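Local coordinates for protein acetylene hydratase (PDB 2E7Z) that catalyses the hydration of acetylene to acetaldehyde as a monomeric enzyme carrying a tungsten-bis(molybdopterin guanine dinucleotide) cofactor and a [4Fe-4S] cluster, at residues A[86-91]-A[499-504]; A[92-95]-A[101-104]; A[123-128]-A[506-511]; A[395-400]-A[404-409]. One frame throughout, in Å; residues are numbered along the deposited sequence.

Contact 1: A[86-91]-A[499-504]; sequences EIAEKL and AVRMGL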
loop_
_atom_site.group_PDB
_atom_site.type_symbol
_atom_site.label_atom_id
_atom_site.label_comp_id
_atom_site.label_asym_id
_atom_site.label_seq_id
_atom_site.Cartn_x
_atom_site.Cartn_y
_atom_site.Cartn_z
ATOM N N GLU A 86 -30.146 11.210 0.446
ATOM C CA GLU A 86 -29.550 12.484 0.849
ATOM C C GLU A 86 -28.153 12.674 0.281
ATOM O O GLU A 86 -27.797 13.766 -0.140
ATOM C CB GLU A 86 -29.535 12.617 2.373
ATOM C CG GLU A 86 -30.961 12.732 2.926
ATOM C CD GLU A 86 -31.033 12.904 4.440
ATOM O OE1 GLU A 86 -29.981 13.108 5.085
ATOM O OE2 GLU A 86 -32.155 12.825 5.007
ATOM N N ILE A 87 -27.372 11.600 0.282
ATOM C CA ILE A 87 -26.027 11.651 -0.292
ATOM C C ILE A 87 -26.113 12.036 -1.772
ATOM O O ILE A 87 -25.398 12.940 -2.244
ATOM C CB ILE A 87 -25.293 10.326 -0.050
ATOM C CG1 ILE A 87 -24.924 10.200 1.431
ATOM C CG2 ILE A 87 -24.031 10.241 -0.893
ATOM C CD1 ILE A 87 -24.561 8.766 1.852
ATOM N N ALA A 88 -27.028 11.391 -2.521
ATOM C CA ALA A 88 -27.175 11.677 -3.946
ATOM C C ALA A 88 -27.642 13.118 -4.183
ATOM O O ALA A 88 -27.118 13.827 -5.053
ATOM C CB ALA A 88 -28.143 10.687 -4.595
ATOM N N GLU A 89 -28.620 13.555 -3.385
ATOM C CA GLU A 89 -29.113 14.915 -3.527
ATOM C C GLU A 89 -27.992 15.943 -3.309
ATOM O O GLU A 89 -27.847 16.887 -4.084
ATOM C CB GLU A 89 -30.247 15.177 -2.536
ATOM C CG GLU A 89 -30.773 16.614 -2.571
ATOM C CD GLU A 89 -31.724 16.920 -1.420
ATOM O OE1 GLU A 89 -31.798 16.123 -0.443
ATOM O OE2 GLU A 89 -32.398 17.972 -1.490
ATOM N N LYS A 90 -27.210 15.749 -2.244
ATOM C CA LYS A 90 -26.130 16.682 -1.946
ATOM C C LYS A 90 -24.997 16.608 -2.973
ATOM O O LYS A 90 -24.459 17.632 -3.383
ATOM C CB LYS A 90 -25.587 16.457 -0.536
ATOM C CG LYS A 90 -24.525 17.472 -0.136
ATOM C CD LYS A 90 -24.561 17.839 1.350
ATOM C CE LYS A 90 -24.167 19.302 1.537
ATOM N NZ LYS A 90 -23.948 19.684 2.946
ATOM N N LEU A 91 -24.642 15.397 -3.399
ATOM C CA LEU A 91 -23.619 15.247 -4.423
ATOM C C LEU A 91 -24.033 15.910 -5.749
ATOM O O LEU A 91 -23.219 16.536 -6.414
ATOM C CB LEU A 91 -23.341 13.769 -4.650
ATOM C CG LEU A 91 -22.229 13.431 -5.640
ATOM C CD1 LEU A 91 -20.921 14.010 -5.146
ATOM C CD2 LEU A 91 -22.159 11.920 -5.783
ATOM N N ALA A 499 -25.224 5.014 -7.811
ATOM C CA ALA A 499 -25.222 5.124 -9.271
ATOM C C ALA A 499 -26.635 5.263 -9.800
ATOM O O ALA A 499 -26.896 6.098 -10.663
ATOM C CB ALA A 499 -24.564 3.913 -9.862
ATOM N N VAL A 500 -27.561 4.453 -9.299
ATOM C CA VAL A 500 -28.950 4.552 -9.749
ATOM C C VAL A 500 -29.506 5.958 -9.500
ATOM O O VAL A 500 -30.095 6.574 -10.399
ATOM C CB VAL A 500 -29.824 3.457 -9.101
ATOM C CG1 VAL A 500 -31.316 3.704 -9.363
ATOM C CG2 VAL A 500 -29.395 2.058 -9.589
ATOM N N ARG A 501 -29.260 6.494 -8.309
ATOM C CA ARG A 501 -29.759 7.830 -7.964
ATOM C C ARG A 501 -29.104 8.947 -8.751
ATOM O O ARG A 501 -29.683 10.016 -8.906
ATOM C CB ARG A 501 -29.624 8.082 -6.463
ATOM C CG ARG A 501 -30.533 7.197 -5.613
ATOM C CD ARG A 501 -30.078 7.211 -4.156
ATOM N NE ARG A 501 -31.029 6.599 -3.233
ATOM C CZ ARG A 501 -31.185 5.287 -3.064
ATOM N NH1 ARG A 501 -30.446 4.405 -3.765
ATOM N NH2 ARG A 501 -32.073 4.857 -2.186
ATOM N N MET A 502 -27.899 8.702 -9.234
ATOM C CA MET A 502 -27.176 9.672 -10.055
ATOM C C MET A 502 -27.519 9.549 -11.537
ATOM O O MET A 502 -26.923 10.242 -12.360
ATOM C CB MET A 502 -25.647 9.533 -9.841
ATOM C CG MET A 502 -25.199 9.775 -8.365
ATOM S SD MET A 502 -25.706 11.374 -7.664
ATOM C CE MET A 502 -24.603 12.509 -8.563
ATOM N N GLY A 503 -28.442 8.646 -11.872
ATOM C CA GLY A 503 -28.936 8.485 -13.245
ATOM C C GLY A 503 -28.183 7.484 -14.116
ATOM O O GLY A 503 -28.320 7.477 -15.348
ATOM N N LEU A 504 -27.377 6.638 -13.475
ATOM C CA LEU A 504 -26.473 5.742 -14.171
ATOM C C LEU A 504 -26.896 4.260 -14.155
ATOM O O LEU A 504 -26.073 3.385 -14.450
ATOM C CB LEU A 504 -25.066 5.872 -13.572
ATOM C CG LEU A 504 -24.467 7.278 -13.575
ATOM C CD1 LEU A 504 -23.191 7.256 -12.771
ATOM C CD2 LEU A 504 -24.206 7.765 -15.020
#

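Contact 2: A[92-95]-A[101-104]; sequences KKII and ESLG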
loop_
_atom_site.group_PDB
_atom_site.type_symbol
_atom_site.label_atom_id
_atom_site.label_comp_id
_atom_site.label_asym_id
_atom_site.label_seq_id
_atom_site.Cartn_x
_atom_site.Cartn_y
_atom_site.Cartn_z
ATOM N N LYS A 92 -25.305 15.765 -6.133
ATOM C CA LYS A 92 -25.780 16.437 -7.347
ATOM C C LYS A 92 -25.587 17.949 -7.262
ATOM O O LYS A 92 -25.154 18.580 -8.227
ATOM C CB LYS A 92 -27.262 16.130 -7.599
ATOM C CG LYS A 92 -27.492 14.741 -8.143
ATOM C CD LYS A 92 -28.988 14.399 -8.107
ATOM C CE LYS A 92 -29.225 12.995 -8.610
ATOM N NZ LYS A 92 -30.680 12.645 -8.552
ATOM N N LYS A 93 -25.912 18.531 -6.115
ATOM C CA LYS A 93 -25.734 19.976 -5.919
ATOM C C LYS A 93 -24.266 20.379 -5.990
ATOM O O LYS A 93 -23.916 21.398 -6.610
ATOM C CB LYS A 93 -26.346 20.435 -4.583
ATOM C CG LYS A 93 -27.871 20.390 -4.568
ATOM C CD LYS A 93 -28.418 20.637 -3.154
ATOM C CE LYS A 93 -28.299 22.106 -2.731
ATOM N NZ LYS A 93 -28.999 23.035 -3.692
ATOM N N ILE A 94 -23.411 19.572 -5.360
ATOM C CA ILE A 94 -21.985 19.841 -5.363
ATOM C C ILE A 94 -21.420 19.776 -6.797
ATOM O O ILE A 94 -20.670 20.669 -7.250
ATOM C CB ILE A 94 -21.256 18.889 -4.392
ATOM C CG1 ILE A 94 -21.630 19.264 -2.953
ATOM C CG2 ILE A 94 -19.739 18.962 -4.614
ATOM C CD1 ILE A 94 -21.250 18.182 -1.947
ATOM N N ILE A 95 -21.795 18.727 -7.525
ATOM C CA ILE A 95 -21.320 18.545 -8.905
ATOM C C ILE A 95 -21.866 19.628 -9.837
ATOM O O ILE A 95 -21.172 20.084 -10.721
ATOM C CB ILE A 95 -21.639 17.122 -9.456
ATOM C CG1 ILE A 95 -20.775 16.086 -8.724
ATOM C CG2 ILE A 95 -21.457 17.047 -11.002
ATOM C CD1 ILE A 95 -21.146 14.646 -9.106
ATOM N N GLU A 101 -15.377 16.668 -11.058
ATOM C CA GLU A 101 -14.020 16.611 -10.526
ATOM C C GLU A 101 -13.939 17.086 -9.074
ATOM O O GLU A 101 -12.924 16.871 -8.430
ATOM C CB GLU A 101 -13.050 17.389 -11.436
ATOM C CG GLU A 101 -13.319 18.882 -11.534
ATOM C CD GLU A 101 -14.267 19.256 -12.661
ATOM O OE1 GLU A 101 -14.998 18.380 -13.168
ATOM O OE2 GLU A 101 -14.294 20.445 -13.030
ATOM N N SER A 102 -15.009 17.698 -8.575
ATOM C CA SER A 102 -15.049 18.089 -7.163
ATOM C C SER A 102 -15.359 16.954 -6.194
ATOM O O SER A 102 -15.371 17.182 -4.979
ATOM C CB SER A 102 -16.033 19.227 -6.948
ATOM O OG SER A 102 -17.381 18.790 -7.029
ATOM N N LEU A 103 -15.568 15.740 -6.704
ATOM C CA LEU A 103 -15.653 14.547 -5.847
ATOM C C LEU A 103 -14.280 13.887 -5.770
ATOM O O LEU A 103 -13.696 13.474 -6.809
ATOM C CB LEU A 103 -16.665 13.575 -6.469
ATOM C CG LEU A 103 -16.651 12.184 -5.829
ATOM C CD1 LEU A 103 -17.115 12.180 -4.355
ATOM C CD2 LEU A 103 -17.503 11.200 -6.619
ATOM N N GLY A 104 -13.788 13.761 -4.534
ATOM C CA GLY A 104 -12.559 13.035 -4.244
ATOM C C GLY A 104 -12.902 11.730 -3.531
ATOM O O GLY A 104 -13.882 11.682 -2.752
#

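Contact 3: A[123-128]-A[506-511]; sequences MNLLGS and EHFPWK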
loop_
_atom_site.group_PDB
_atom_site.type_symbol
_atom_site.label_atom_id
_atom_site.label_comp_id
_atom_site.label_asym_id
_atom_site.label_seq_id
_atom_site.Cartn_x
_atom_site.Cartn_y
_atom_site.Cartn_z
ATOM N N MET A 123 -17.103 6.530 -10.855
ATOM C CA MET A 123 -16.418 7.808 -10.936
ATOM C C MET A 123 -16.230 8.241 -12.394
ATOM O O MET A 123 -16.379 9.424 -12.700
ATOM C CB MET A 123 -15.054 7.752 -10.256
ATOM C CG MET A 123 -15.181 7.542 -8.744
ATOM S SD MET A 123 -13.544 7.644 -7.943
ATOM C CE MET A 123 -13.251 9.435 -8.027
ATOM N N ASN A 124 -15.918 7.288 -13.275
ATOM C CA ASN A 124 -15.646 7.613 -14.690
ATOM C C ASN A 124 -16.899 8.030 -15.416
ATOM O O ASN A 124 -16.842 8.911 -16.263
ATOM C CB ASN A 124 -14.924 6.433 -15.340
ATOM C CG ASN A 124 -13.475 6.334 -14.869
ATOM O OD1 ASN A 124 -12.894 7.335 -14.440
ATOM N ND2 ASN A 124 -12.881 5.142 -14.969
ATOM N N LEU A 125 -18.037 7.461 -15.022
ATOM C CA LEU A 125 -19.316 7.885 -15.568
ATOM C C LEU A 125 -19.742 9.243 -15.016
ATOM O O LEU A 125 -20.333 10.042 -15.740
ATOM C CB LEU A 125 -20.411 6.838 -15.299
ATOM C CG LEU A 125 -20.189 5.539 -16.072
ATOM C CD1 LEU A 125 -20.984 4.413 -15.499
ATOM C CD2 LEU A 125 -20.592 5.738 -17.554
ATOM N N LEU A 126 -19.480 9.516 -13.743
ATOM C CA LEU A 126 -19.799 10.843 -13.227
ATOM C C LEU A 126 -18.904 11.916 -13.835
ATOM O O LEU A 126 -19.361 13.039 -14.075
ATOM C CB LEU A 126 -19.605 10.897 -11.720
ATOM C CG LEU A 126 -20.665 10.395 -10.760
ATOM C CD1 LEU A 126 -20.224 10.816 -9.347
ATOM C CD2 LEU A 126 -22.099 10.895 -11.005
ATOM N N GLY A 127 -17.634 11.574 -14.063
ATOM C CA GLY A 127 -16.628 12.475 -14.643
ATOM C C GLY A 127 -15.545 12.892 -13.677
ATOM O O GLY A 127 -14.864 13.873 -13.903
ATOM N N SER A 128 -15.391 12.163 -12.562
ATOM C CA SER A 128 -14.327 12.512 -11.606
ATOM C C SER A 128 -13.098 11.629 -11.775
ATOM O O SER A 128 -13.176 10.411 -11.637
ATOM C CB SER A 128 -14.743 12.353 -10.134
ATOM O OG SER A 128 -13.593 12.769 -9.399
ATOM N N GLU A 506 -28.372 2.279 -16.143
ATOM C CA GLU A 506 -28.141 1.489 -17.359
ATOM C C GLU A 506 -26.734 0.902 -17.428
ATOM O O GLU A 506 -26.502 -0.073 -18.144
ATOM C CB GLU A 506 -28.469 2.275 -18.643
ATOM C CG GLU A 506 -27.707 3.569 -18.854
ATOM C CD GLU A 506 -28.465 4.802 -18.362
ATOM O OE1 GLU A 506 -28.525 5.034 -17.132
ATOM O OE2 GLU A 506 -28.985 5.553 -19.217
ATOM N N HIS A 507 -25.798 1.514 -16.702
ATOM C CA HIS A 507 -24.428 1.029 -16.663
ATOM C C HIS A 507 -24.094 0.064 -15.549
ATOM O O HIS A 507 -22.971 -0.431 -15.477
ATOM C CB HIS A 507 -23.442 2.194 -16.665
ATOM C CG HIS A 507 -23.088 2.626 -18.057
ATOM N ND1 HIS A 507 -23.736 3.646 -18.712
ATOM C CD2 HIS A 507 -22.178 2.139 -18.931
ATOM C CE1 HIS A 507 -23.238 3.778 -19.933
ATOM N NE2 HIS A 507 -22.296 2.861 -20.097
ATOM N N PHE A 508 -25.093 -0.251 -14.739
ATOM C CA PHE A 508 -24.876 -1.155 -13.619
ATOM C C PHE A 508 -25.941 -2.237 -13.604
ATOM O O PHE A 508 -26.814 -2.255 -12.726
ATOM C CB PHE A 508 -24.872 -0.397 -12.277
ATOM C CG PHE A 508 -23.711 0.570 -12.142
ATOM C CD1 PHE A 508 -23.778 1.834 -12.729
ATOM C CD2 PHE A 508 -22.524 0.185 -11.513
ATOM C CE1 PHE A 508 -22.717 2.699 -12.656
ATOM C CE2 PHE A 508 -21.476 1.076 -11.412
ATOM C CZ PHE A 508 -21.562 2.325 -12.010
ATOM N N PRO A 509 -25.866 -3.163 -14.564
ATOM C CA PRO A 509 -26.925 -4.158 -14.717
ATOM C C PRO A 509 -26.936 -5.210 -13.621
ATOM O O PRO A 509 -27.967 -5.828 -13.390
ATOM C CB PRO A 509 -26.595 -4.805 -16.076
ATOM C CG PRO A 509 -25.138 -4.639 -16.222
ATOM C CD PRO A 509 -24.839 -3.293 -15.620
ATOM N N TRP A 510 -25.819 -5.375 -12.931
ATOM C CA TRP A 510 -25.708 -6.393 -11.890
ATOM C C TRP A 510 -26.514 -5.923 -10.694
ATOM O O TRP A 510 -26.260 -4.859 -10.148
ATOM C CB TRP A 510 -24.228 -6.610 -11.515
ATOM C CG TRP A 510 -23.385 -6.653 -12.733
ATOM C CD1 TRP A 510 -23.250 -7.696 -13.608
ATOM C CD2 TRP A 510 -22.601 -5.576 -13.254
ATOM N NE1 TRP A 510 -22.414 -7.329 -14.644
ATOM C CE2 TRP A 510 -21.994 -6.040 -14.438
ATOM C CE3 TRP A 510 -22.335 -4.271 -12.819
ATOM C CZ2 TRP A 510 -21.150 -5.237 -15.201
ATOM C CZ3 TRP A 510 -21.502 -3.473 -13.566
ATOM C CH2 TRP A 510 -20.920 -3.959 -14.756
ATOM N N LYS A 511 -27.534 -6.684 -10.338
ATOM C CA LYS A 511 -28.466 -6.226 -9.299
ATOM C C LYS A 511 -27.885 -6.284 -7.891
ATOM O O LYS A 511 -28.383 -5.593 -6.999
ATOM C CB LYS A 511 -29.791 -7.000 -9.315
ATOM C CG LYS A 511 -30.568 -6.907 -10.624
ATOM C CD LYS A 511 -30.694 -5.477 -11.139
ATOM C CE LYS A 511 -31.315 -5.447 -12.529
ATOM N NZ LYS A 511 -31.269 -4.077 -13.108
#

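Contact 4: A[395-400]-A[404-409]; sequences FTAMAT and YPVKAF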
loop_
_atom_site.group_PDB
_atom_site.type_symbol
_atom_site.label_atom_id
_atom_site.label_comp_id
_atom_site.label_asym_id
_atom_site.label_seq_id
_atom_site.Cartn_x
_atom_site.Cartn_y
_atom_site.Cartn_z
ATOM N N PHE A 395 -5.613 16.748 -1.022
ATOM C CA PHE A 395 -5.941 17.410 0.241
ATOM C C PHE A 395 -5.735 18.909 0.139
ATOM O O PHE A 395 -6.452 19.696 0.713
ATOM C CB PHE A 395 -5.163 16.803 1.415
ATOM C CG PHE A 395 -5.648 15.434 1.800
ATOM C CD1 PHE A 395 -6.923 15.250 2.337
ATOM C CD2 PHE A 395 -4.834 14.328 1.614
ATOM C CE1 PHE A 395 -7.359 13.974 2.688
ATOM C CE2 PHE A 395 -5.239 13.054 1.947
ATOM C CZ PHE A 395 -6.510 12.872 2.490
ATOM N N THR A 396 -4.758 19.324 -0.661
ATOM C CA THR A 396 -4.560 20.761 -0.856
ATOM C C THR A 396 -5.728 21.397 -1.597
ATOM O O THR A 396 -6.159 22.490 -1.248
ATOM C CB THR A 396 -3.223 21.021 -1.562
ATOM O OG1 THR A 396 -2.178 20.601 -0.682
ATOM C CG2 THR A 396 -3.033 22.481 -1.881
ATOM N N ALA A 397 -6.289 20.693 -2.575
ATOM C CA ALA A 397 -7.445 21.251 -3.288
ATOM C C ALA A 397 -8.635 21.292 -2.351
ATOM O O ALA A 397 -9.394 22.251 -2.328
ATOM C CB ALA A 397 -7.755 20.419 -4.520
ATOM N N MET A 398 -8.781 20.236 -1.562
ATOM C CA MET A 398 -9.827 20.220 -0.527
ATOM C C MET A 398 -9.716 21.410 0.431
ATOM O O MET A 398 -10.713 22.094 0.715
ATOM C CB MET A 398 -9.802 18.904 0.249
ATOM C CG MET A 398 -10.248 17.733 -0.614
ATOM S SD MET A 398 -9.778 16.134 0.111
ATOM C CE MET A 398 -10.881 16.085 1.563
ATOM N N ALA A 399 -8.495 21.687 0.876
ATOM C CA ALA A 399 -8.230 22.708 1.886
ATOM C C ALA A 399 -8.265 24.135 1.342
ATOM O O ALA A 399 -8.760 25.047 1.991
ATOM C CB ALA A 399 -6.856 22.444 2.540
ATOM N N THR A 400 -7.696 24.337 0.150
ATOM C CA THR A 400 -7.465 25.700 -0.371
ATOM C C THR A 400 -8.343 26.075 -1.556
ATOM O O THR A 400 -8.367 27.235 -1.944
ATOM C CB THR A 400 -6.002 25.922 -0.837
ATOM O OG1 THR A 400 -5.740 25.101 -1.980
ATOM C CG2 THR A 400 -5.017 25.613 0.314
ATOM N N TYR A 404 -8.504 23.888 -8.050
ATOM C CA TYR A 404 -9.947 24.002 -8.110
ATOM C C TYR A 404 -10.538 23.298 -6.911
ATOM O O TYR A 404 -9.843 22.502 -6.262
ATOM C CB TYR A 404 -10.510 23.408 -9.412
ATOM C CG TYR A 404 -10.146 21.954 -9.698
ATOM C CD1 TYR A 404 -10.824 20.910 -9.071
ATOM C CD2 TYR A 404 -9.161 21.642 -10.635
ATOM C CE1 TYR A 404 -10.510 19.589 -9.331
ATOM C CE2 TYR A 404 -8.833 20.323 -10.913
ATOM C CZ TYR A 404 -9.525 19.298 -10.243
ATOM O OH TYR A 404 -9.260 17.969 -10.525
ATOM N N PRO A 405 -11.801 23.628 -6.593
ATOM C CA PRO A 405 -12.356 23.022 -5.387
ATOM C C PRO A 405 -12.701 21.552 -5.473
ATOM O O PRO A 405 -13.246 21.088 -6.456
ATOM C CB PRO A 405 -13.644 23.825 -5.137
ATOM C CG PRO A 405 -13.632 24.965 -6.076
ATOM C CD PRO A 405 -12.670 24.666 -7.167
ATOM N N VAL A 406 -12.396 20.839 -4.396
ATOM C CA VAL A 406 -12.927 19.496 -4.151
ATOM C C VAL A 406 -13.809 19.645 -2.912
ATOM O O VAL A 406 -13.360 20.203 -1.900
ATOM C CB VAL A 406 -11.808 18.485 -3.900
ATOM C CG1 VAL A 406 -12.360 17.147 -3.368
ATOM C CG2 VAL A 406 -11.018 18.273 -5.180
ATOM N N LYS A 407 -15.074 19.239 -3.024
ATOM C CA LYS A 407 -16.085 19.558 -2.028
ATOM C C LYS A 407 -16.889 18.365 -1.585
ATOM O O LYS A 407 -17.643 18.506 -0.627
ATOM C CB LYS A 407 -17.035 20.648 -2.572
ATOM C CG LYS A 407 -16.333 22.005 -2.659
ATOM C CD LYS A 407 -16.119 22.619 -1.279
ATOM C CE LYS A 407 -15.462 23.978 -1.422
ATOM N NZ LYS A 407 -15.307 24.547 -0.084
ATOM N N ALA A 408 -16.751 17.222 -2.257
ATOM C CA ALA A 408 -17.312 15.961 -1.761
ATOM C C ALA A 408 -16.179 14.963 -1.597
ATOM O O ALA A 408 -15.302 14.908 -2.457
ATOM C CB ALA A 408 -18.386 15.390 -2.700
ATOM N N PHE A 409 -16.214 14.165 -0.532
ATOM C CA PHE A 409 -15.137 13.237 -0.245
ATOM C C PHE A 409 -15.702 11.930 0.313
ATOM O O PHE A 409 -16.473 11.935 1.287
ATOM C CB PHE A 409 -14.114 13.887 0.687
ATOM C CG PHE A 409 -12.899 13.028 0.970
ATOM C CD1 PHE A 409 -12.848 12.138 2.044
ATOM C CD2 PHE A 409 -11.785 13.127 0.127
ATOM C CE1 PHE A 409 -11.693 11.372 2.277
ATOM C CE2 PHE A 409 -10.615 12.385 0.397
ATOM C CZ PHE A 409 -10.591 11.495 1.429
HETATM O O HOH W 1 -12.163 22.731 -1.939
#

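Contact 1: A[86-91]-A[499-504]
Ala88 on helix 80-98 lies against Arg501 in the last turn of helix 491-501, CB to CB at 3.5 Å, the two bonds to these carbons pointing toward each other. The small side chain lets the backbones come close: the CA atoms of Ala88 and Arg501 are 6.1 Å apart. One residue on, Met502 packs on the buried side chains of Ala88 and Leu91, the tight part. Its chain bends twice, at chi2 (-56°) and chi3 (-72°), which folds the thioether back toward the helix. There SD lies 4.0 Å from Ala88 CB, and the methyl CE reaches Leu91 CD2 at 3.7 Å, the leucine and methionine crossing at about a right angle. Past Met502 the chain leaves the helix at Gly503, whose positive phi closes a Schellman motif, with Gly503 N bonded to Val500 O at 3.0 Å and Leu504 N to Ala499 O. In contrast to buried Ala88 and Leu91, the Arg501 flank is partly exposed. Here Arg501 runs extended from CG to NE, and its guanidinium forms salt bridges with Asp81 and Asp85 of helix 80-98 and with Glu497 of its own helix. Lys92 adds a hydrogen bond to Arg501 O. Apolar packing of Ala88 and Leu91 against Met502 and the aliphatic part of Arg501 therefore joins the two segments, while the charged ties run from Arg501 to Asp81 and Asp85, outside segment 86-91.

Contact 2: A[92-95]-A[101-104]
The backbones of Ile95 and Ser102 approach to 6.5 Å between their CA atoms, where the end of helix 80-98 is followed by a short 3-10 turn and then strand 103-107. This is a helix-to-strand connection, in which the helix packs against the mixed sheet whose strand it leads into. The one close side-chain meeting is between Ile94 and Ser102, whose side chains start out toward each other. The branch methyl of the isoleucine does the touching, with Ile94 CG2 3.4 Å from Ser102 OG. Ile94 holds CG2 anti to its own nitrogen and CG1 beside it (chi1 -70°), which turns the short branch to the serine; the side chain as a whole also meets Lys407, Ala408 and Asp434. Ser102 is modelled in two conformers, and in this one OG sits between the backbone nitrogen and carbonyl carbon (chi1 74°). The hydroxyl is hydrogen-bonded to Gly99 O within the connecting turn, so the oxygen that Ile94 touches already has a polar partner nearby. Ile95 leans instead toward Leu126 of helix 118-126, which Leu103 also touches. The backbone of Ser102 is bonded in turn to Lys407 and Ala408, where the adjacent parallel strand 408-412 begins. Ile94 O is 3.8 Å from Ser102 OG, and on the neighbouring residue Ile95 CA stands 4.4 Å from that same oxygen.

Contact 3: A[123-128]-A[506-511]
Leu125 lays its methyl CD2 over one face of the His507 imidazole, a CH-pi contact with CD2 3.9 Å from the ring centroid and only 7° off the ring normal. The second methyl, CD1, sits nearer the histidine backbone: Leu125 CD1 is 3.5 Å from His507 CB and 3.7 Å from Phe508 CE1. Both methyls thus lie on the same side of the imidazole plane, CD2 over the ring and CD1 by CB, and CD1 reaches the phenyl ring too. It meets that ring obliquely, the leucine and phenylalanine coming from opposite directions. Leu125 has CG beside its backbone N (chi1 -68°), which carries the fork outward from helix 118-126. In the fold this is where that helix, one of those packed on the mixed sheet of the molybdopterin oxidoreductase region, receives the loop that leads from helix 491-501 to helix 513-520. Phe508 turns its ring inward and also touches Ile495 and Ala499 of the first of these helices. Arg121, a turn earlier on helix 118-126, fixes the loop by polar means, its NE bonded to His507 O. A serine in place of His507 would probably cost Leu125 CD2 the flat surface it rests on and leave one side of the leucine fork uncovered. On the helix side the chain turns off at Gly127, with positive phi; Gly127 N and Ser128 N both bond to Met123 O, at 2.8 Å and 2.9 Å, from opposite faces of its plane.

Contact 4: A[395-400]-A[404-409]
Ala397 and Val406 are joined through water 1, no direct hydrogen bond forming between their segments: the water lies 2.8 Å from Ala397 O and 2.8 Å from Val406 O. More acceptors surround it than it has protons, so its donation is probably shared among them, and Gln433 also bonds to Val406 O. Ala397 CB rests 3.4 Å from the backbone oxygen Tyr404 O. The side chains meet in an apolar row that begins with Ala397 CB near Val406 CG2. Met398 leaves the helix along this row, its CG 3.5 Å from Val406 CG1, and a bend at chi3 (69°) then swings CE to 3.4 Å from Phe409 CD2. The sulfur makes a Met-aromatic contact, SD 4.5 Å from the Phe409 ring centroid and 50° off the ring normal, the two side chains crossing at about a right angle. Phe395 closes the row, its CE1 4.3 Å from Phe409 CZ. Replacing Met398 by an alanine would probably open a gap between Val406 and Phe409 and leave the phenylalanine ring less firmly held. This is a short connection from helix 391-400 into strand 408-412, a parallel neighbour of strand 103-107 in the mixed sheet. Phe395 meets Tyr420, a binding residue for the tungsten cofactor, edge-to-face, its own side chain staying about 10 Å from the bound molybdopterin guanine dinucleotide. Buried alkyl, thioether and phenyl groups thus probably supply most of the adhesion here, and the two carbonyl oxygens share water 1 as donor.

In the fold
The four contacts follow one side of the chain from a buried sheet to its outer helices. Contacts 2 and 4 are buried and bring their elements onto adjacent strands, 103-107 and 408-412, so backbone hydrogen bonds such as Gly104 N to Ala408 O tie them together. Contacts 1 and 3 are only partly buried and join helices 80-98 and 118-126 to the late segment around residues 499-511; Leu126 bridges them, touching Met502, and also packs on Ile95 and Leu103 of contact 2. Contact 1 shares helix 80-98 with contact 2. Contact 4, closest to the cofactor, adds a Met-aromatic contact and a bridging water, whereas beside contact 1 Arg501 pairs with Asp81 and Asp85, outside its two segments.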